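Local coordinates for Endonuclease/exonuclease/phosphatase (Leptotrichia buccalis C-1013-b, PDB 3TEB), which probably acts as a metal-dependent hydrolase of the DNase I-like fold, with endonuclease or exonuclease activity, at residues A[38-43]-A[96-101]; A[78-83]-A[126-131]. One frame throughout, in Å; residues are numbered along the deposited sequence.

Contact 1 lies within the sheet that carries the magnesium-binding strand, pairing two neighbours there, whereas contact 2 ties that sheet to the second one by packing its outermost strand against a strand opposite; their centres lie about 7 Å apart. Segments 78-83 and 96-101 join them, being adjacent strands linked by probable hydrogen bonds, Tyr78 N to Thr99 O at 2.8 Å and Val97 N to His80 O at 2.9 Å. Along the chain the four segments interleave. Glu42, a magnesium ligand, stands at the end of contact 1, and the side chain of Trp81 in contact 2 is about 9 Å from it. Asp256, also a magnesium ligand, is about 11 Å from Val43, side chain to side chain.

Contact 1. Residues A[38-43]-A[96-101]; sequences IAMQEV and AVITRH. With MG (magnesium ion), chain C.
The flat groups that meet here are the peptide units of Ile38 and Ile98, and of Met40 and Ala96, joined by four antiparallel backbone hydrogen bonds, among them Ile98 N to Ile38 O at 2.8 Å. Ile38 O also takes a CA-H contact from Val97. Ala96 O accepts from both Met40 N and Ser141 OG, so this buried oxygen is gripped twice. On one face of these two strands stand Ile38, Met40, Ala96 and Ile98; helix 61-69 packs on Met40 and Ile98 there, while Ala96 meets Leu79 and Trp81 of strand 78-84. On the other face, Ala39 and Val97 turn to Ser141 of strand 135-143.

The two isoleucines lie side by side, with CB of Ile38 4.0 Å from CB of Ile98. Met40, modelled as selenomethionine, runs straight out from the sheet and then bends at its last torsion (chi3 -67°), which brings CE across Ile98, closest at its CG1, and over Ala96, 4.0 Å from CB. The small methyl of Ala96 suits a place where the long side chain folds over it, and branched residues suit the extended backbone around it. At the end of the pairing Val43 adds CG2, 4.3 Å from Ala96 CB.

Glu42 and Val43 both face Gly94, just before segment 96-101, in a G1 beta bulge, where Glu42 takes the left-handed backbone conformation and directs its side chain away from segment 96-101. Its OE2 binds the magnesium ion at 1.8 Å and also accepts from Asn10 ND2. Glutamate suits this spot because its chain reaches past the bulge and offers an oxygen ligand. The chemistry thus divides: apolar packing and satisfied peptides fix the strand, and its bulged end presents a carboxylate oxygen to the metal.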
ATOM      1  N   ILE A  38      -1.387  -6.276  -5.011  1.00 32.25           N
ATOM      2  CA  ILE A  38      -1.208  -4.831  -5.111  1.00 30.65           C
ATOM      3  C   ILE A  38      -1.738  -4.153  -3.857  1.00 29.78           C
ATOM      4  O   ILE A  38      -2.901  -4.348  -3.483  1.00 30.00           O
ATOM      5  CB  ILE A  38      -1.920  -4.251  -6.330  1.00 30.71           C
ATOM      6  CG1 ILE A  38      -1.331  -4.810  -7.629  1.00 30.87           C
ATOM      7  CG2 ILE A  38      -1.803  -2.734  -6.331  1.00 30.81           C
ATOM      8  CD1 ILE A  38      -2.125  -5.942  -8.231  1.00 31.20           C
ATOM      9  N   ALA A  39      -0.886  -3.374  -3.193  1.00 28.72           N
ATOM     10  CA  ALA A  39      -1.314  -2.621  -2.016  1.00 27.67           C
ATOM     11  C   ALA A  39      -1.441  -1.146  -2.396  1.00 27.15           C
ATOM     12  O   ALA A  39      -0.543  -0.581  -3.003  1.00 27.49           O
ATOM     13  CB  ALA A  39      -0.339  -2.817  -0.862  1.00 27.64           C
HETATM   14  N   MSE A  40      -2.568  -0.529  -2.062  1.00 26.41           N
HETATM   15  CA  MSE A  40      -2.837   0.853  -2.454  1.00 25.69           C
HETATM   16  C   MSE A  40      -3.282   1.705  -1.280  1.00 25.24           C
HETATM   17  O   MSE A  40      -4.069   1.248  -0.426  1.00 25.27           O
HETATM   18  CB  MSE A  40      -3.902   0.886  -3.528  1.00 25.60           C
HETATM   19  CG  MSE A  40      -3.396   0.444  -4.866  1.00 26.45           C
HETATM   20 SE   MSE A  40      -4.836   0.468  -6.165  0.75 29.40          SE
HETATM   21  CE  MSE A  40      -5.903  -0.978  -5.403  1.00 27.44           C
ATOM     22  N   GLN A  41      -2.771   2.935  -1.242  1.00 24.67           N
ATOM     23  CA  GLN A  41      -3.164   3.915  -0.241  1.00 24.22           C
ATOM     24  C   GLN A  41      -3.741   5.159  -0.909  1.00 23.90           C
ATOM     25  O   GLN A  41      -3.583   5.371  -2.122  1.00 23.80           O
ATOM     26  CB  GLN A  41      -1.983   4.295   0.648  1.00 24.39           C
ATOM     27  CG  GLN A  41      -1.249   3.119   1.267  1.00 25.62           C
ATOM     28  CD  GLN A  41      -0.311   2.435   0.284  1.00 27.98           C
ATOM     29  OE1 GLN A  41       0.374   3.102  -0.503  1.00 30.60           O
ATOM     30  NE2 GLN A  41      -0.278   1.102   0.314  1.00 28.06           N
ATOM     31  N   GLU A  42      -4.387   5.997  -0.100  1.00 23.84           N
ATOM     32  CA  GLU A  42      -5.085   7.193  -0.589  1.00 23.99           C
ATOM     33  C   GLU A  42      -6.028   6.772  -1.736  1.00 23.78           C
ATOM     34  O   GLU A  42      -5.999   7.330  -2.820  1.00 23.99           O
ATOM     35  CB  GLU A  42      -4.116   8.356  -0.976  1.00 24.17           C
ATOM     36  CG  GLU A  42      -3.250   8.950   0.181  1.00 26.79           C
ATOM     37  CD  GLU A  42      -2.673  10.372  -0.103  1.00 31.63           C
ATOM     38  OE1 GLU A  42      -3.455  11.346  -0.243  1.00 34.87           O
ATOM     39  OE2 GLU A  42      -1.430  10.546  -0.156  1.00 33.11           O
ATOM     40  N   VAL A  43      -6.837   5.752  -1.487  1.00 23.64           N
ATOM     41  CA  VAL A  43      -7.840   5.304  -2.445  1.00 23.68           C
ATOM     42  C   VAL A  43      -9.139   5.977  -2.053  1.00 23.80           C
ATOM     43  O   VAL A  43      -9.619   5.777  -0.941  1.00 24.28           O
ATOM     44  CB  VAL A  43      -8.019   3.770  -2.404  1.00 23.66           C
ATOM     45  CG1 VAL A  43      -9.205   3.350  -3.230  1.00 23.81           C
ATOM     46  CG2 VAL A  43      -6.771   3.079  -2.908  1.00 23.51           C
ATOM     47  N   ALA A  96      -6.545  -0.084  -0.014  1.00 24.19           N
ATOM     48  CA  ALA A  96      -7.062  -1.282  -0.650  1.00 24.41           C
ATOM     49  C   ALA A  96      -5.971  -2.296  -0.926  1.00 24.95           C
ATOM     50  O   ALA A  96      -4.780  -1.994  -0.811  1.00 25.19           O
ATOM     51  CB  ALA A  96      -7.806  -0.942  -1.905  1.00 24.16           C
ATOM     52  N   VAL A  97      -6.388  -3.513  -1.252  1.00 25.64           N
ATOM     53  CA  VAL A  97      -5.486  -4.547  -1.722  1.00 26.44           C
ATOM     54  C   VAL A  97      -6.171  -5.201  -2.902  1.00 27.11           C
ATOM     55  O   VAL A  97      -7.352  -5.527  -2.831  1.00 27.58           O
ATOM     56  CB  VAL A  97      -5.253  -5.637  -0.652  1.00 26.41           C
ATOM     57  CG1 VAL A  97      -4.375  -6.735  -1.208  1.00 26.73           C
ATOM     58  CG2 VAL A  97      -4.633  -5.063   0.612  1.00 26.05           C
ATOM     59  N   ILE A  98      -5.452  -5.371  -3.998  1.00 27.92           N
ATOM     60  CA  ILE A  98      -5.949  -6.187  -5.105  1.00 28.86           C
ATOM     61  C   ILE A  98      -5.148  -7.483  -5.136  1.00 29.48           C
ATOM     62  O   ILE A  98      -3.952  -7.483  -4.817  1.00 29.77           O
ATOM     63  CB  ILE A  98      -5.764  -5.500  -6.468  1.00 28.96           C
ATOM     64  CG1 ILE A  98      -6.384  -4.092  -6.489  1.00 29.88           C
ATOM     65  CG2 ILE A  98      -6.320  -6.371  -7.579  1.00 29.26           C
ATOM     66  CD1 ILE A  98      -7.902  -4.044  -6.498  1.00 31.35           C
ATOM     67  N   THR A  99      -5.782  -8.588  -5.516  1.00 29.95           N
ATOM     68  CA  THR A  99      -5.037  -9.834  -5.587  1.00 30.56           C
ATOM     69  C   THR A  99      -5.496 -10.788  -6.664  1.00 30.85           C
ATOM     70  O   THR A  99      -6.678 -10.858  -6.974  1.00 30.85           O
ATOM     71  CB  THR A  99      -4.892 -10.540  -4.189  1.00 30.76           C
ATOM     72  OG1 THR A  99      -4.104 -11.730  -4.339  1.00 31.73           O
ATOM     73  CG2 THR A  99      -6.237 -10.868  -3.545  1.00 30.40           C
ATOM     74  N   ARG A 100      -4.517 -11.501  -7.217  1.00 31.48           N
ATOM     75  CA  ARG A 100      -4.690 -12.595  -8.169  1.00 32.48           C
ATOM     76  C   ARG A 100      -5.181 -13.867  -7.490  1.00 33.42           C
ATOM     77  O   ARG A 100      -5.759 -14.746  -8.149  1.00 33.80           O
ATOM     78  CB  ARG A 100      -3.337 -12.929  -8.768  1.00 32.47           C
ATOM     79  CG  ARG A 100      -3.154 -12.623 -10.199  1.00 32.76           C
ATOM     80  CD  ARG A 100      -1.698 -12.812 -10.575  1.00 34.23           C
ATOM     81  NE  ARG A 100      -1.280 -14.209 -10.461  1.00 37.02           N
ATOM     82  CZ  ARG A 100      -0.017 -14.630 -10.396  1.00 38.30           C
ATOM     83  NH1 ARG A 100       0.989 -13.770 -10.434  1.00 38.19           N
ATOM     84  NH2 ARG A 100       0.244 -15.925 -10.276  1.00 40.19           N
ATOM     85  N   HIS A 101      -4.912 -13.970  -6.186  1.00 34.00           N
ATOM     86  CA  HIS A 101      -5.188 -15.164  -5.398  1.00 35.20           C
ATOM     87  C   HIS A 101      -6.455 -15.064  -4.589  1.00 35.29           C
ATOM     88  O   HIS A 101      -6.818 -13.993  -4.132  1.00 35.36           O
ATOM     89  CB  HIS A 101      -4.053 -15.398  -4.417  1.00 35.64           C
ATOM     90  CG  HIS A 101      -2.721 -15.555  -5.070  1.00 37.86           C
ATOM     91  ND1 HIS A 101      -2.368 -16.685  -5.775  1.00 39.97           N
ATOM     92  CD2 HIS A 101      -1.655 -14.726  -5.125  1.00 39.31           C
ATOM     93  CE1 HIS A 101      -1.139 -16.543  -6.240  1.00 41.09           C
ATOM     94  NE2 HIS A 101      -0.685 -15.360  -5.862  1.00 40.82           N
TER
HETATM   95 MG    MG C 301      -0.769  12.143  -0.613  1.00 32.96          MG

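Contact 2. Residues A[78-83]-A[126-131]; sequences YLHWSN and VSITIN
A methyl group of Ile128, CD1, sits over one face of the His80 ring, 3.7 Å from its centroid and 17° off the ring normal, in a CH-pi contact. The two side chains cross at about a right angle; the first torsion of His80 carries the ring toward Ile128, and the second, chi2 -90°, turns its face to CD1. An imidazole suits this place: its face accepts an aliphatic neighbour while the residue keeps part of its surface in solvent.

Further along, Val126 spreads its two branches along the opposing strand. CG1 comes 4.0 Å from His80 O, and CG2 meets Ser82 CB. The strands are nearest here, with Ser82 CA 6.5 Å from Val126 CA, a place that a small serine suits, and beta-branched Val126 fills the interval between Ser82 and His80. Val126, Ser82 and Ile128, all buried, form the tight part of the contact, with His80 at its more open side and no hydrogen bond across it.

Toward Tyr78 and Asn131 the strands diverge, and the contact gives way to a looser, more solvent-accessible margin. Ile130 there turns to Phe139 and Thr99 instead, while Asn131 is exposed and bonds Asp136.

The strand axes approach to 7.6 Å at 151°, too far apart for backbone pairing. This is face-to-face packing between two beta sheets, at the edge strand of one of them, as in the beta sandwich of the DNase I-like fold.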
ATOM      1  N   TYR A  78      -9.157  -9.600  -7.337  1.00 33.27           N
ATOM      2  CA  TYR A  78     -10.134  -9.375  -6.286  1.00 32.32           C
ATOM      3  C   TYR A  78      -9.797  -8.125  -5.492  1.00 30.50           C
ATOM      4  O   TYR A  78      -8.627  -7.822  -5.272  1.00 30.86           O
ATOM      5  CB  TYR A  78     -10.282 -10.613  -5.396  1.00 33.41           C
ATOM      6  CG  TYR A  78     -10.420 -11.904  -6.187  1.00 37.26           C
ATOM      7  CD1 TYR A  78     -11.553 -12.155  -6.962  1.00 38.81           C
ATOM      8  CD2 TYR A  78      -9.403 -12.867  -6.178  1.00 39.94           C
ATOM      9  CE1 TYR A  78     -11.676 -13.335  -7.703  1.00 42.33           C
ATOM     10  CE2 TYR A  78      -9.514 -14.056  -6.915  1.00 42.88           C
ATOM     11  CZ  TYR A  78     -10.656 -14.286  -7.674  1.00 43.84           C
ATOM     12  OH  TYR A  78     -10.787 -15.456  -8.402  1.00 46.02           O
ATOM     13  N   LEU A  79     -10.829  -7.381  -5.110  1.00 28.68           N
ATOM     14  CA  LEU A  79     -10.651  -6.099  -4.451  1.00 27.07           C
ATOM     15  C   LEU A  79     -11.115  -6.138  -3.001  1.00 27.02           C
ATOM     16  O   LEU A  79     -12.222  -6.603  -2.710  1.00 27.03           O
ATOM     17  CB  LEU A  79     -11.427  -5.013  -5.201  1.00 26.23           C
ATOM     18  CG  LEU A  79     -11.679  -3.701  -4.441  1.00 24.65           C
ATOM     19  CD1 LEU A  79     -10.387  -2.959  -4.107  1.00 23.70           C
ATOM     20  CD2 LEU A  79     -12.602  -2.814  -5.216  1.00 23.43           C
ATOM     21  N   HIS A  80     -10.282  -5.629  -2.097  1.00 27.01           N
ATOM     22  CA  HIS A  80     -10.684  -5.458  -0.706  1.00 27.21           C
ATOM     23  C   HIS A  80     -10.314  -4.061  -0.277  1.00 26.86           C
ATOM     24  O   HIS A  80      -9.151  -3.664  -0.387  1.00 27.33           O
ATOM     25  CB  HIS A  80     -10.015  -6.502   0.177  1.00 28.13           C
ATOM     26  CG  HIS A  80     -10.045  -7.874  -0.415  1.00 30.02           C
ATOM     27  ND1 HIS A  80     -11.072  -8.764  -0.178  1.00 31.09           N
ATOM     28  CD2 HIS A  80      -9.196  -8.494  -1.273  1.00 31.24           C
ATOM     29  CE1 HIS A  80     -10.837  -9.885  -0.841  1.00 32.15           C
ATOM     30  NE2 HIS A  80      -9.705  -9.748  -1.513  1.00 32.18           N
ATOM     31  N   TRP A  81     -11.305  -3.311   0.188  1.00 26.01           N
ATOM     32  CA  TRP A  81     -11.117  -1.903   0.458  1.00 25.71           C
ATOM     33  C   TRP A  81     -11.690  -1.561   1.798  1.00 25.82           C
ATOM     34  O   TRP A  81     -12.618  -2.209   2.274  1.00 25.95           O
ATOM     35  CB  TRP A  81     -11.806  -1.062  -0.624  1.00 25.48           C
ATOM     36  CG  TRP A  81     -11.750   0.452  -0.406  1.00 25.19           C
ATOM     37  CD1 TRP A  81     -10.735   1.304  -0.759  1.00 25.50           C
ATOM     38  CD2 TRP A  81     -12.754   1.265   0.203  1.00 24.37           C
ATOM     39  NE1 TRP A  81     -11.047   2.605  -0.401  1.00 24.85           N
ATOM     40  CE2 TRP A  81     -12.276   2.606   0.194  1.00 24.50           C
ATOM     41  CE3 TRP A  81     -14.002   0.993   0.755  1.00 23.88           C
ATOM     42  CZ2 TRP A  81     -12.999   3.661   0.715  1.00 25.11           C
ATOM     43  CZ3 TRP A  81     -14.724   2.039   1.273  1.00 24.97           C
ATOM     44  CH2 TRP A  81     -14.222   3.369   1.246  1.00 25.83           C
ATOM     45  N   SER A  82     -11.143  -0.524   2.410  1.00 24.47           N
ATOM     46  CA  SER A  82     -11.674  -0.064   3.666  1.00 24.25           C
ATOM     47  C   SER A  82     -11.530   1.428   3.821  1.00 23.89           C
ATOM     48  O   SER A  82     -10.464   1.974   3.552  1.00 24.10           O
ATOM     49  CB  SER A  82     -10.961  -0.765   4.811  1.00 24.57           C
ATOM     50  OG  SER A  82     -11.660  -0.534   6.023  1.00 26.38           O
ATOM     51  N   ASN A  83     -12.595   2.077   4.277  1.00 23.53           N
ATOM     52  CA  ASN A  83     -12.589   3.525   4.486  1.00 23.51           C
ATOM     53  C   ASN A  83     -11.862   3.870   5.785  1.00 23.19           C
ATOM     54  O   ASN A  83     -11.986   3.123   6.756  1.00 23.26           O
ATOM     55  CB  ASN A  83     -14.036   4.046   4.456  1.00 23.89           C
ATOM     56  CG  ASN A  83     -14.232   5.341   5.224  1.00 25.74           C
ATOM     57  OD1 ASN A  83     -13.902   6.426   4.752  1.00 28.75           O
ATOM     58  ND2 ASN A  83     -14.809   5.228   6.411  1.00 28.07           N
ATOM     59  N   VAL A 126      -5.964  -2.615   5.889  1.00 21.97           N
ATOM     60  CA  VAL A 126      -6.594  -3.765   5.265  1.00 23.06           C
ATOM     61  C   VAL A 126      -5.606  -4.913   5.241  1.00 24.09           C
ATOM     62  O   VAL A 126      -4.484  -4.762   4.735  1.00 24.61           O
ATOM     63  CB  VAL A 126      -7.073  -3.464   3.842  1.00 23.61           C
ATOM     64  CG1 VAL A 126      -7.598  -4.715   3.174  1.00 23.83           C
ATOM     65  CG2 VAL A 126      -8.166  -2.466   3.904  1.00 23.98           C
ATOM     66  N   SER A 127      -6.012  -6.055   5.796  1.00 25.03           N
ATOM     67  CA  SER A 127      -5.191  -7.252   5.720  1.00 26.32           C
ATOM     68  C   SER A 127      -5.869  -8.353   4.935  1.00 27.81           C
ATOM     69  O   SER A 127      -7.095  -8.428   4.862  1.00 28.18           O
ATOM     70  CB  SER A 127      -4.784  -7.748   7.096  1.00 25.76           C
ATOM     71  OG  SER A 127      -5.846  -8.433   7.715  1.00 26.12           O
ATOM     72  N   ILE A 128      -5.033  -9.211   4.367  1.00 29.68           N
ATOM     73  CA  ILE A 128      -5.440 -10.298   3.517  1.00 31.80           C
ATOM     74  C   ILE A 128      -4.616 -11.543   3.913  1.00 33.17           C
ATOM     75  O   ILE A 128      -3.422 -11.438   4.204  1.00 33.12           O
ATOM     76  CB  ILE A 128      -5.308  -9.839   2.024  1.00 32.59           C
ATOM     77  CG1 ILE A 128      -6.576 -10.140   1.273  1.00 34.09           C
ATOM     78  CG2 ILE A 128      -4.075 -10.350   1.284  1.00 33.24           C
ATOM     79  CD1 ILE A 128      -7.723  -9.375   1.838  1.00 34.93           C
ATOM     80  N   THR A 129      -5.247 -12.711   3.986  1.00 35.23           N
ATOM     81  CA  THR A 129      -4.485 -13.946   4.194  1.00 37.47           C
ATOM     82  C   THR A 129      -4.555 -14.865   2.966  1.00 40.05           C
ATOM     83  O   THR A 129      -5.632 -15.311   2.571  1.00 40.79           O
ATOM     84  CB  THR A 129      -4.905 -14.677   5.496  1.00 37.02           C
ATOM     85  OG1 THR A 129      -4.886 -13.744   6.577  1.00 36.78           O
ATOM     86  CG2 THR A 129      -3.946 -15.801   5.834  1.00 36.89           C
ATOM     87  N   ILE A 130      -3.400 -15.118   2.360  1.00 42.49           N
ATOM     88  CA  ILE A 130      -3.305 -16.022   1.228  1.00 46.03           C
ATOM     89  C   ILE A 130      -2.582 -17.251   1.678  1.00 48.51           C
ATOM     90  O   ILE A 130      -1.545 -17.167   2.336  1.00 48.06           O
ATOM     91  CB  ILE A 130      -2.420 -15.472   0.089  1.00 46.54           C
ATOM     92  CG1 ILE A 130      -2.630 -13.962  -0.152  1.00 47.00           C
ATOM     93  CG2 ILE A 130      -2.583 -16.323  -1.180  1.00 47.86           C
ATOM     94  CD1 ILE A 130      -3.589 -13.629  -1.244  1.00 48.78           C
ATOM     95  N   ASN A 131      -3.130 -18.402   1.312  1.00 52.60           N
ATOM     96  CA  ASN A 131      -2.409 -19.648   1.414  1.00 56.59           C
ATOM     97  C   ASN A 131      -1.574 -19.818   0.153  1.00 60.37           C
ATOM     98  O   ASN A 131      -2.108 -19.911  -0.952  1.00 61.07           O
ATOM     99  CB  ASN A 131      -3.375 -20.812   1.585  1.00 56.96           C
ATOM    100  CG  ASN A 131      -2.663 -22.124   1.767  1.00 57.81           C
ATOM    101  OD1 ASN A 131      -2.824 -23.038   0.966  1.00 59.78           O
ATOM    102  ND2 ASN A 131      -1.848 -22.220   2.808  1.00 57.64           N
TER